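Local coordinates for shikimate dehydrogenase (NADP(+)) (Thermotoga maritima, PDB 3U62), which probably catalyses the reversible NADPH-linked reduction of 3-dehydroshikimate to shikimate, a step of chorismate biosynthesis, at residues Tyr8-Ser13 with Asn57-His62; Asn20-Arg25 with Glu241-Glu246; Glu106-Val111 with Lys166-Phe171. All blocks are in the same frame, centred on the assembly; numbering follows the deposited sequence.

Contact 1: residues Tyr8-Ser13 with Asn57-His62. With SO4 (sulfate ion), chain B.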
loop_
_atom_site.group_PDB
_atom_site.type_symbol
_atom_site.label_atom_id
_atom_site.label_comp_id
_atom_site.label_asym_id
_atom_site.label_seq_id
_atom_site.Cartn_x
_atom_site.Cartn_y
_atom_site.Cartn_z
ATOM N N TYR A 8 2.381 -13.543 -0.344
ATOM C CA TYR A 8 1.729 -14.681 0.289
ATOM C C TYR A 8 0.604 -14.178 1.190
ATOM O O TYR A 8 0.861 -13.751 2.318
ATOM C CB TYR A 8 2.743 -15.474 1.111
ATOM C CG TYR A 8 2.299 -16.861 1.486
ATOM C CD1 TYR A 8 2.240 -17.874 0.528
ATOM C CD2 TYR A 8 1.959 -17.171 2.799
ATOM C CE1 TYR A 8 1.841 -19.155 0.863
ATOM C CE2 TYR A 8 1.559 -18.451 3.148
ATOM C CZ TYR A 8 1.504 -19.438 2.175
ATOM O OH TYR A 8 1.106 -20.710 2.513
ATOM N N PRO A 9 -0.650 -14.215 0.697
ATOM C CA PRO A 9 -1.080 -14.734 -0.604
ATOM C C PRO A 9 -0.907 -13.732 -1.748
ATOM O O PRO A 9 -0.766 -12.529 -1.503
ATOM C CB PRO A 9 -2.567 -15.008 -0.382
ATOM C CG PRO A 9 -2.986 -13.974 0.602
ATOM C CD PRO A 9 -1.792 -13.707 1.484
ATOM N N VAL A 10 -0.927 -14.234 -2.982
ATOM C CA VAL A 10 -0.842 -13.372 -4.158
ATOM C C VAL A 10 -1.593 -13.926 -5.380
ATOM O O VAL A 10 -1.724 -13.239 -6.395
ATOM C CB VAL A 10 0.636 -13.025 -4.501
ATOM C CG1 VAL A 10 1.248 -14.037 -5.473
ATOM C CG2 VAL A 10 0.732 -11.601 -5.048
ATOM N N ARG A 11 -2.098 -15.152 -5.274
ATOM C CA ARG A 11 -2.763 -15.808 -6.406
ATOM C C ARG A 11 -4.012 -15.070 -6.917
ATOM O O ARG A 11 -4.380 -15.210 -8.083
ATOM C CB ARG A 11 -3.080 -17.274 -6.083
ATOM C CG ARG A 11 -4.163 -17.469 -5.041
ATOM C CD ARG A 11 -4.026 -18.801 -4.330
ATOM N NE ARG A 11 -5.095 -18.982 -3.352
ATOM C CZ ARG A 11 -5.086 -18.481 -2.118
ATOM N NH1 ARG A 11 -4.057 -17.763 -1.686
ATOM N NH2 ARG A 11 -6.113 -18.702 -1.310
ATOM N N HIS A 12 -4.646 -14.284 -6.046
ATOM C CA HIS A 12 -5.832 -13.508 -6.416
ATOM C C HIS A 12 -5.526 -12.041 -6.705
ATOM O O HIS A 12 -6.426 -11.190 -6.698
ATOM C CB HIS A 12 -6.929 -13.671 -5.360
ATOM C CG HIS A 12 -7.551 -15.030 -5.369
ATOM N ND1 HIS A 12 -7.457 -15.909 -4.312
ATOM C CD2 HIS A 12 -8.237 -15.680 -6.339
ATOM C CE1 HIS A 12 -8.078 -17.034 -4.621
ATOM N NE2 HIS A 12 -8.559 -16.921 -5.846
ATOM N N SER A 13 -4.252 -11.763 -6.977
ATOM C CA SER A 13 -3.783 -10.425 -7.327
ATOM C C SER A 13 -4.449 -9.912 -8.598
ATOM O O SER A 13 -4.653 -10.668 -9.553
ATOM C CB SER A 13 -2.264 -10.427 -7.511
ATOM O OG SER A 13 -1.795 -9.171 -7.972
ATOM N N ASN A 57 7.068 -6.712 -8.436
ATOM C CA ASN A 57 6.471 -6.105 -7.266
ATOM C C ASN A 57 6.488 -7.084 -6.103
ATOM O O ASN A 57 6.439 -8.301 -6.299
ATOM C CB ASN A 57 5.041 -5.651 -7.558
ATOM C CG ASN A 57 4.988 -4.431 -8.455
ATOM O OD1 ASN A 57 5.588 -3.397 -8.160
ATOM N ND2 ASN A 57 4.259 -4.541 -9.560
ATOM N N ALA A 58 6.573 -6.542 -4.895
ATOM C CA ALA A 58 6.480 -7.337 -3.683
ATOM C C ALA A 58 5.323 -6.815 -2.850
ATOM O O ALA A 58 5.166 -5.603 -2.683
ATOM C CB ALA A 58 7.777 -7.259 -2.898
ATOM N N THR A 59 4.504 -7.729 -2.346
ATOM C CA THR A 59 3.450 -7.370 -1.407
ATOM C C THR A 59 3.653 -8.164 -0.113
ATOM O O THR A 59 4.702 -8.791 0.066
ATOM C CB THR A 59 2.034 -7.557 -2.025
ATOM O OG1 THR A 59 1.040 -7.045 -1.130
ATOM C CG2 THR A 59 1.743 -9.025 -2.345
ATOM N N ILE A 60 2.672 -8.126 0.785
ATOM C CA ILE A 60 2.754 -8.870 2.045
ATOM C C ILE A 60 3.027 -10.358 1.800
ATOM O O ILE A 60 2.492 -10.938 0.850
ATOM C CB ILE A 60 1.480 -8.696 2.919
ATOM C CG1 ILE A 60 0.217 -9.119 2.154
ATOM C CG2 ILE A 60 1.374 -7.256 3.428
ATOM C CD1 ILE A 60 -0.970 -9.466 3.044
ATOM N N PRO A 61 3.871 -10.979 2.645
ATOM C CA PRO A 61 4.605 -10.398 3.766
ATOM C C PRO A 61 6.088 -10.196 3.453
ATOM O O PRO A 61 6.943 -10.453 4.308
ATOM C CB PRO A 61 4.450 -11.472 4.843
ATOM C CG PRO A 61 4.406 -12.780 4.062
ATOM C CD PRO A 61 4.019 -12.446 2.626
ATOM N N HIS A 62 6.391 -9.724 2.243
ATOM C CA HIS A 62 7.763 -9.748 1.737
ATOM C C HIS A 62 8.415 -8.399 1.444
ATOM O O HIS A 62 9.566 -8.363 1.002
ATOM C CB HIS A 62 7.834 -10.615 0.478
ATOM C CG HIS A 62 7.498 -12.052 0.714
ATOM N ND1 HIS A 62 6.990 -12.874 -0.269
ATOM C CD2 HIS A 62 7.609 -12.820 1.824
ATOM C CE1 HIS A 62 6.801 -14.085 0.225
ATOM N NE2 HIS A 62 7.160 -14.077 1.498
HETATM S S SO4 B . -2.664 -6.939 -5.903
HETATM O O1 SO4 B . -4.067 -7.325 -6.030
HETATM O O2 SO4 B . -1.909 -8.026 -5.285
HETATM O O3 SO4 B . -2.564 -5.745 -5.072
HETATM O O4 SO4 B . -2.115 -6.648 -7.230
#

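Contact 2: residues Asn20-Arg25 with Glu241-Glu246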
loop_
_atom_site.group_PDB
_atom_site.type_symbol
_atom_site.label_atom_id
_atom_site.label_comp_id
_atom_site.label_asym_id
_atom_site.label_seq_id
_atom_site.Cartn_x
_atom_site.Cartn_y
_atom_site.Cartn_z
ATOM N N ASN A 20 -0.623 -7.077 -18.010
ATOM C CA ASN A 20 -0.635 -7.818 -19.273
ATOM C C ASN A 20 -1.534 -7.193 -20.337
ATOM O O ASN A 20 -1.175 -7.179 -21.519
ATOM C CB ASN A 20 -1.004 -9.286 -19.055
ATOM C CG ASN A 20 0.128 -10.084 -18.437
ATOM O OD1 ASN A 20 1.288 -9.949 -18.827
ATOM N ND2 ASN A 20 -0.206 -10.931 -17.470
ATOM N N GLU A 21 -2.697 -6.687 -19.923
ATOM C CA GLU A 21 -3.583 -5.960 -20.836
ATOM C C GLU A 21 -2.903 -4.673 -21.302
ATOM O O GLU A 21 -2.983 -4.312 -22.477
ATOM C CB GLU A 21 -4.930 -5.640 -20.173
ATOM C CG GLU A 21 -5.969 -5.026 -21.122
ATOM C CD GLU A 21 -7.243 -4.562 -20.421
ATOM O OE1 GLU A 21 -7.301 -4.573 -19.169
ATOM O OE2 GLU A 21 -8.200 -4.181 -21.132
ATOM N N TYR A 22 -2.233 -4.001 -20.368
ATOM C CA TYR A 22 -1.497 -2.774 -20.648
ATOM C C TYR A 22 -0.379 -3.007 -21.666
ATOM O O TYR A 22 -0.257 -2.252 -22.636
ATOM C CB TYR A 22 -0.938 -2.181 -19.348
ATOM C CG TYR A 22 0.099 -1.103 -19.550
ATOM C CD1 TYR A 22 -0.279 0.223 -19.750
ATOM C CD2 TYR A 22 1.460 -1.409 -19.539
ATOM C CE1 TYR A 22 0.671 1.215 -19.940
ATOM C CE2 TYR A 22 2.417 -0.425 -19.728
ATOM C CZ TYR A 22 2.015 0.883 -19.927
ATOM O OH TYR A 22 2.954 1.867 -20.113
ATOM N N PHE A 23 0.429 -4.044 -21.443
ATOM C CA PHE A 23 1.516 -4.383 -22.362
ATOM C C PHE A 23 0.990 -4.691 -23.762
ATOM O O PHE A 23 1.561 -4.230 -24.753
ATOM C CB PHE A 23 2.356 -5.561 -21.849
ATOM C CG PHE A 23 3.099 -5.283 -20.567
ATOM C CD1 PHE A 23 3.245 -6.285 -19.611
ATOM C CD2 PHE A 23 3.654 -4.030 -20.312
ATOM C CE1 PHE A 23 3.930 -6.047 -18.423
ATOM C CE2 PHE A 23 4.335 -3.782 -19.124
ATOM C CZ PHE A 23 4.477 -4.792 -18.179
ATOM N N LYS A 24 -0.094 -5.463 -23.835
ATOM C CA LYS A 24 -0.696 -5.832 -25.114
ATOM C C LYS A 24 -1.232 -4.612 -25.864
ATOM O O LYS A 24 -1.001 -4.469 -27.066
ATOM C CB LYS A 24 -1.800 -6.880 -24.933
ATOM C CG LYS A 24 -2.294 -7.487 -26.243
ATOM C CD LYS A 24 -3.407 -8.498 -26.020
ATOM C CE LYS A 24 -4.019 -8.938 -27.342
ATOM N NZ LYS A 24 -5.024 -10.028 -27.157
ATOM N N ARG A 25 -1.941 -3.739 -25.147
ATOM C CA ARG A 25 -2.498 -2.518 -25.731
ATOM C C ARG A 25 -1.400 -1.558 -26.207
ATOM O O ARG A 25 -1.577 -0.848 -27.200
ATOM C CB ARG A 25 -3.439 -1.839 -24.727
ATOM C CG ARG A 25 -4.080 -0.533 -25.191
ATOM C CD ARG A 25 -5.006 -0.720 -26.386
ATOM N NE ARG A 25 -5.484 0.567 -26.886
ATOM C CZ ARG A 25 -4.805 1.358 -27.714
ATOM N NH1 ARG A 25 -3.603 1.005 -28.160
ATOM N NH2 ARG A 25 -5.332 2.510 -28.103
ATOM N N GLU A 241 1.629 6.998 -21.115
ATOM C CA GLU A 241 0.583 7.709 -20.372
ATOM C C GLU A 241 -0.833 7.425 -20.871
ATOM O O GLU A 241 -1.732 7.160 -20.069
ATOM C CB GLU A 241 0.856 9.219 -20.364
ATOM C CG GLU A 241 -0.069 10.020 -19.444
ATOM C CD GLU A 241 0.240 11.507 -19.437
ATOM O OE1 GLU A 241 0.458 12.086 -20.524
ATOM O OE2 GLU A 241 0.258 12.104 -18.339
ATOM N N GLU A 242 -1.025 7.479 -22.186
ATOM C CA GLU A 242 -2.351 7.293 -22.773
ATOM C C GLU A 242 -2.862 5.866 -22.612
ATOM O O GLU A 242 -4.028 5.658 -22.269
ATOM C CB GLU A 242 -2.350 7.707 -24.245
ATOM C CG GLU A 242 -2.171 9.206 -24.459
ATOM C CD GLU A 242 -1.894 9.568 -25.905
ATOM O OE1 GLU A 242 -2.256 8.779 -26.806
ATOM O OE2 GLU A 242 -1.314 10.648 -26.144
ATOM N N VAL A 243 -1.989 4.891 -22.857
ATOM C CA VAL A 243 -2.346 3.482 -22.696
ATOM C C VAL A 243 -2.601 3.164 -21.221
ATOM O O VAL A 243 -3.524 2.409 -20.898
ATOM C CB VAL A 243 -1.269 2.539 -23.300
ATOM C CG1 VAL A 243 -1.589 1.075 -23.015
ATOM C CG2 VAL A 243 -1.148 2.762 -24.803
ATOM N N PHE A 244 -1.797 3.750 -20.334
ATOM C CA PHE A 244 -1.981 3.554 -18.901
ATOM C C PHE A 244 -3.354 4.028 -18.435
ATOM O O PHE A 244 -4.051 3.307 -17.719
ATOM C CB PHE A 244 -0.888 4.248 -18.086
ATOM C CG PHE A 244 -0.991 3.993 -16.612
ATOM C CD1 PHE A 244 -0.497 2.814 -16.069
ATOM C CD2 PHE A 244 -1.608 4.911 -15.768
ATOM C CE1 PHE A 244 -0.595 2.558 -14.707
ATOM C CE2 PHE A 244 -1.714 4.664 -14.402
ATOM C CZ PHE A 244 -1.209 3.481 -13.874
ATOM N N LYS A 245 -3.735 5.237 -18.842
ATOM C CA LYS A 245 -5.029 5.808 -18.476
ATOM C C LYS A 245 -6.191 4.975 -19.012
ATOM O O LYS A 245 -7.209 4.811 -18.330
ATOM C CB LYS A 245 -5.144 7.253 -18.966
ATOM C CG LYS A 245 -4.292 8.240 -18.188
ATOM C CD LYS A 245 -4.437 9.643 -18.743
ATOM C CE LYS A 245 -3.553 10.621 -17.990
ATOM N NZ LYS A 245 -3.683 12.006 -18.526
ATOM N N GLU A 246 -6.032 4.452 -20.225
ATOM C CA GLU A 246 -7.060 3.619 -20.840
ATOM C C GLU A 246 -7.237 2.289 -20.103
ATOM O O GLU A 246 -8.365 1.897 -19.792
ATOM C CB GLU A 246 -6.733 3.371 -22.313
ATOM C CG GLU A 246 -7.816 2.627 -23.080
ATOM C CD GLU A 246 -7.476 2.454 -24.544
ATOM O OE1 GLU A 246 -7.419 1.295 -25.008
ATOM O OE2 GLU A 246 -7.260 3.474 -25.235
#

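Contact 3: residues Glu106-Val111 with Lys166-Phe171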
loop_
_atom_site.group_PDB
_atom_site.type_symbol
_atom_site.label_atom_id
_atom_site.label_comp_id
_atom_site.label_asym_id
_atom_site.label_seq_id
_atom_site.Cartn_x
_atom_site.Cartn_y
_atom_site.Cartn_z
ATOM N N GLU A 106 -6.989 18.156 1.524
ATOM C CA GLU A 106 -6.329 18.538 2.765
ATOM C C GLU A 106 -6.517 17.418 3.785
ATOM O O GLU A 106 -7.648 17.073 4.136
ATOM C CB GLU A 106 -6.903 19.856 3.305
ATOM C CG GLU A 106 -6.223 20.361 4.580
ATOM C CD GLU A 106 -6.968 21.504 5.259
ATOM O OE1 GLU A 106 -8.033 21.924 4.756
ATOM O OE2 GLU A 106 -6.482 21.983 6.306
ATOM N N VAL A 107 -5.407 16.846 4.244
ATOM C CA VAL A 107 -5.453 15.811 5.273
ATOM C C VAL A 107 -5.482 16.474 6.648
ATOM O O VAL A 107 -4.494 17.067 7.090
ATOM C CB VAL A 107 -4.272 14.812 5.152
ATOM C CG1 VAL A 107 -4.255 13.844 6.328
ATOM C CG2 VAL A 107 -4.365 14.037 3.847
ATOM N N LYS A 108 -6.635 16.382 7.306
ATOM C CA LYS A 108 -6.833 17.001 8.613
ATOM C C LYS A 108 -6.274 16.128 9.736
ATOM O O LYS A 108 -6.319 14.897 9.664
ATOM C CB LYS A 108 -8.314 17.315 8.844
ATOM C CG LYS A 108 -8.873 18.387 7.916
ATOM C CD LYS A 108 -10.332 18.687 8.221
ATOM C CE LYS A 108 -10.890 19.727 7.265
ATOM N NZ LYS A 108 -12.364 19.909 7.442
ATOM N N GLU A 109 -5.751 16.784 10.768
ATOM C CA GLU A 109 -5.071 16.116 11.875
ATOM C C GLU A 109 -5.856 16.253 13.175
ATOM O O GLU A 109 -6.655 17.182 13.314
ATOM C CB GLU A 109 -3.678 16.711 12.065
ATOM C CG GLU A 109 -2.758 16.529 10.877
ATOM C CD GLU A 109 -1.459 17.288 11.034
ATOM O OE1 GLU A 109 -1.065 17.988 10.078
ATOM O OE2 GLU A 109 -0.827 17.193 12.109
ATOM N N PRO A 110 -5.630 15.340 14.145
ATOM C CA PRO A 110 -4.703 14.198 14.143
ATOM C C PRO A 110 -5.081 13.100 13.155
ATOM O O PRO A 110 -6.253 12.955 12.797
ATOM C CB PRO A 110 -4.809 13.661 15.574
ATOM C CG PRO A 110 -5.320 14.811 16.372
ATOM C CD PRO A 110 -6.272 15.499 15.461
ATOM N N VAL A 111 -4.076 12.339 12.731
ATOM C CA VAL A 111 -4.264 11.235 11.799
ATOM C C VAL A 111 -3.967 9.912 12.500
ATOM O O VAL A 111 -2.903 9.747 13.103
ATOM C CB VAL A 111 -3.347 11.381 10.559
ATOM C CG1 VAL A 111 -3.573 10.238 9.583
ATOM C CG2 VAL A 111 -3.583 12.718 9.869
ATOM N N LYS A 166 -10.741 11.218 18.886
ATOM C CA LYS A 166 -9.960 12.453 19.019
ATOM C C LYS A 166 -9.240 12.861 17.727
ATOM O O LYS A 166 -8.484 13.838 17.708
ATOM C CB LYS A 166 -8.946 12.317 20.163
ATOM C CG LYS A 166 -9.569 12.193 21.549
ATOM C CD LYS A 166 -8.513 12.178 22.655
ATOM C CE LYS A 166 -9.217 12.191 24.033
ATOM N NZ LYS A 166 -8.239 12.246 25.156
ATOM N N ALA A 167 -9.490 12.116 16.651
ATOM C CA ALA A 167 -8.791 12.318 15.381
ATOM C C ALA A 167 -9.697 12.877 14.288
ATOM O O ALA A 167 -10.920 12.925 14.443
ATOM C CB ALA A 167 -8.151 11.017 14.926
ATOM N N LYS A 168 -9.083 13.294 13.181
ATOM C CA LYS A 168 -9.820 13.825 12.035
ATOM C C LYS A 168 -9.655 12.981 10.771
ATOM O O LYS A 168 -10.483 13.059 9.861
ATOM C CB LYS A 168 -9.427 15.281 11.763
ATOM C CG LYS A 168 -9.901 16.257 12.829
ATOM C CD LYS A 168 -9.842 17.691 12.339
ATOM C CE LYS A 168 -10.291 18.658 13.421
ATOM N NZ LYS A 168 -10.414 20.052 12.904
ATOM N N SER A 169 -8.594 12.178 10.716
ATOM C CA SER A 169 -8.372 11.264 9.594
ATOM C C SER A 169 -8.008 9.866 10.077
ATOM O O SER A 169 -7.305 9.708 11.079
ATOM C CB SER A 169 -7.277 11.793 8.665
ATOM O OG SER A 169 -7.630 13.058 8.127
ATOM N N LEU A 170 -8.490 8.857 9.354
ATOM C CA LEU A 170 -8.209 7.459 9.668
ATOM C C LEU A 170 -7.731 6.700 8.431
ATOM O O LEU A 170 -8.372 6.742 7.378
ATOM C CB LEU A 170 -9.452 6.779 10.257
ATOM C CG LEU A 170 -9.408 5.271 10.536
ATOM C CD1 LEU A 170 -8.441 4.942 11.664
ATOM C CD2 LEU A 170 -10.794 4.746 10.858
ATOM N N PHE A 171 -6.600 6.012 8.576
ATOM C CA PHE A 171 -6.046 5.156 7.533
ATOM C C PHE A 171 -6.000 3.716 8.029
ATOM O O PHE A 171 -5.362 3.435 9.050
ATOM C CB PHE A 171 -4.614 5.585 7.177
ATOM C CG PHE A 171 -4.521 6.863 6.384
ATOM C CD1 PHE A 171 -4.753 8.095 6.987
ATOM C CD2 PHE A 171 -4.156 6.835 5.041
ATOM C CE1 PHE A 171 -4.654 9.279 6.259
ATOM C CE2 PHE A 171 -4.055 8.017 4.304
ATOM C CZ PHE A 171 -4.304 9.239 4.916
HETATM O O HOH W 1 -8.711 14.856 6.468
#

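Contact 1: residues Tyr8-Ser13 with Asn57-His62
Y8 and I60 come together through their backbones, Y8 N donating to I60 O over 2.9 Å at an N-H...O angle of 161°, with the nitrogen in the carbonyl plane on a lone pair. The bond joins two loops at the ends of neighbouring parallel strands, 2-7 and 55-58, in the substrate-binding domain of the shikimate dehydrogenase family. Because T59 also pairs through its backbone with I6, the Y8 bond carries the strand pairing one step beyond the regular sheet. Both chains then turn on cis peptides, before P9 and before P61.

The P61 ring lies against the backbone and CB of Y8: P61 CD is 3.4 Å from Y8 O and 3.6 Å from Y8 CB. Past CB the tyrosine leaves the contact. Its CG stands anti to the backbone N (chi1 -163°), which sends the ring to P38 and P39 instead of across to 57-62. The second side-chain contact is a methyl pair, V10 CG2 on T59 CG2 at 3.9 Å, the two side chains crossing obliquely. T59 holds CG2 between its backbone N and carbonyl carbon, and OG1 is thereby placed anti to N (chi1 -173°).

T59 and S13 are both predicted shikimate ligands, and I60 packs beside K63, the predicted proton acceptor, so the contact probably forms part of the wall of the substrate pocket. A sulfate, probably from the crystallisation liquor, sits next to S13, where I14 N and S15 OG also bind it. A type I turn from V10 to S13, closed by S13 N to V10 O at 3.0 Å, presents the serine. S13 OG also accepts from S15 N, and it donates to sulfate O4 at 2.6 Å.

Contact 2: residues Asn20-Arg25 with Glu241-Glu246
Y22 lays one edge of its ring against the backbone of helix 241-248 at F244: Y22 CE1 is 3.6 Å from F244 N, which lies near the plane of the ring. The neighbouring Y22 CD1 is 3.6 Å from V243 CG1, and the tyrosine and valine side chains cross at about a right angle. V243 is the residue most covered by the opposite helix. Its CG1, anti to the backbone N, reaches Y22 O as well as the ring, and V243 CG1 is 3.7 Å from R25 CG. The Y22 hydroxyl lies beyond this contact, where it is hydrogen-bonded to I238 O and D240 N, so the ring is held at its far end by the turn that leads into helix 241-248.

The arrangement is a helix-helix packing that brings the C-terminal helix 241-248 onto helix 15-26 of the substrate-binding domain. The local axes approach to 9.5 Å and run 138° apart, closer to antiparallel than to perpendicular. L233 of helix 222-235 touches both Y22 and F244 and extends the apolar core, while the F244 ring stacks on F248.

The solvent side is held differently. There R25 and E246, both exposed, form a salt bridge from R25 NE to E246 OE1 at 2.8 Å. The bond is bent, with an N-H...O angle of 142°; OE1 is met on its syn side but out of the carboxylate plane, and the two flat groups are turned 55° against each other. This is not the coplanar two-pronged pairing: R25 NH2 stays 3.6 Å from E246 OE2. A bend at chi2 turns the arginine chain across the glutamate, which remains extended beyond CG.

Contact 3: residues Glu106-Val111 with Lys166-Phe171
P110 O takes two backbone donors from the facing chain, K168 N at 2.9 Å and S169 N at 3.2 Å. Both lie in its carbonyl plane, and the N-H...O angles of 170° and 159° show both bonds to be nearly straight. They open the parallel pairing of V111 with S169, where strand 111-114 and strand 169-172 start side by side in the six-stranded parallel sheet of the Rossmann-type NADP-binding domain. S169 O is also 3.5 Å from V111 CA, a CA-H...O contact.

Two residues before P110, K108 is reached by the side chain of S169. S169 OG lies anti to its own carbonyl carbon (chi1 -60°) and donates to K108 O at 2.7 Å, in the carbonyl plane on a lone pair. S169 OG in turn accepts from a water that accepts a hydrogen bond from K108 N at 2.7 Å. Thus S169 OG satisfies the C=O of K108 directly, and the water it holds satisfies the N-H. The polar end of E109 serves the other side of the loop, OE2 accepting from K133 N and D134 N.

Apolar contacts flank the polar line. A V111 methyl, CG1, is 3.6 Å from F171 CD1, toward L127 of helix 118-129. K168 lays its CB, CG and CD along E109 O, while K168 NZ stays 5.8 Å from K108 NZ, a proximity that may disfavour their charges slightly. With two donors on P110 O and S169 OG both giving and receiving, directional bonds, one of them relayed by water, probably help to set where strand 111-114 begins, alongside the apolar contacts.

Overall arrangement
Contacts 1 and 3 belong to the substrate-binding and NADP-binding parts of the chain and lie on opposite sides of its centre, their own centres 29 Å apart. Contact 1 is the one at the predicted shikimate site, holding S13 and T59, and its P61 side chain comes within about 5 Å of that of R144, a predicted NADP(+) ligand. Contact 3 borders the predicted cofactor site, its F171 side chain about 6 Å from that of V199, a predicted NADP(+) ligand. Contact 2, centred 22 Å from contact 1 and 35 Å from contact 3, returns the C-terminal helix to the first domain, with about 10 Å between the side chains of F244 and S15, a predicted shikimate ligand.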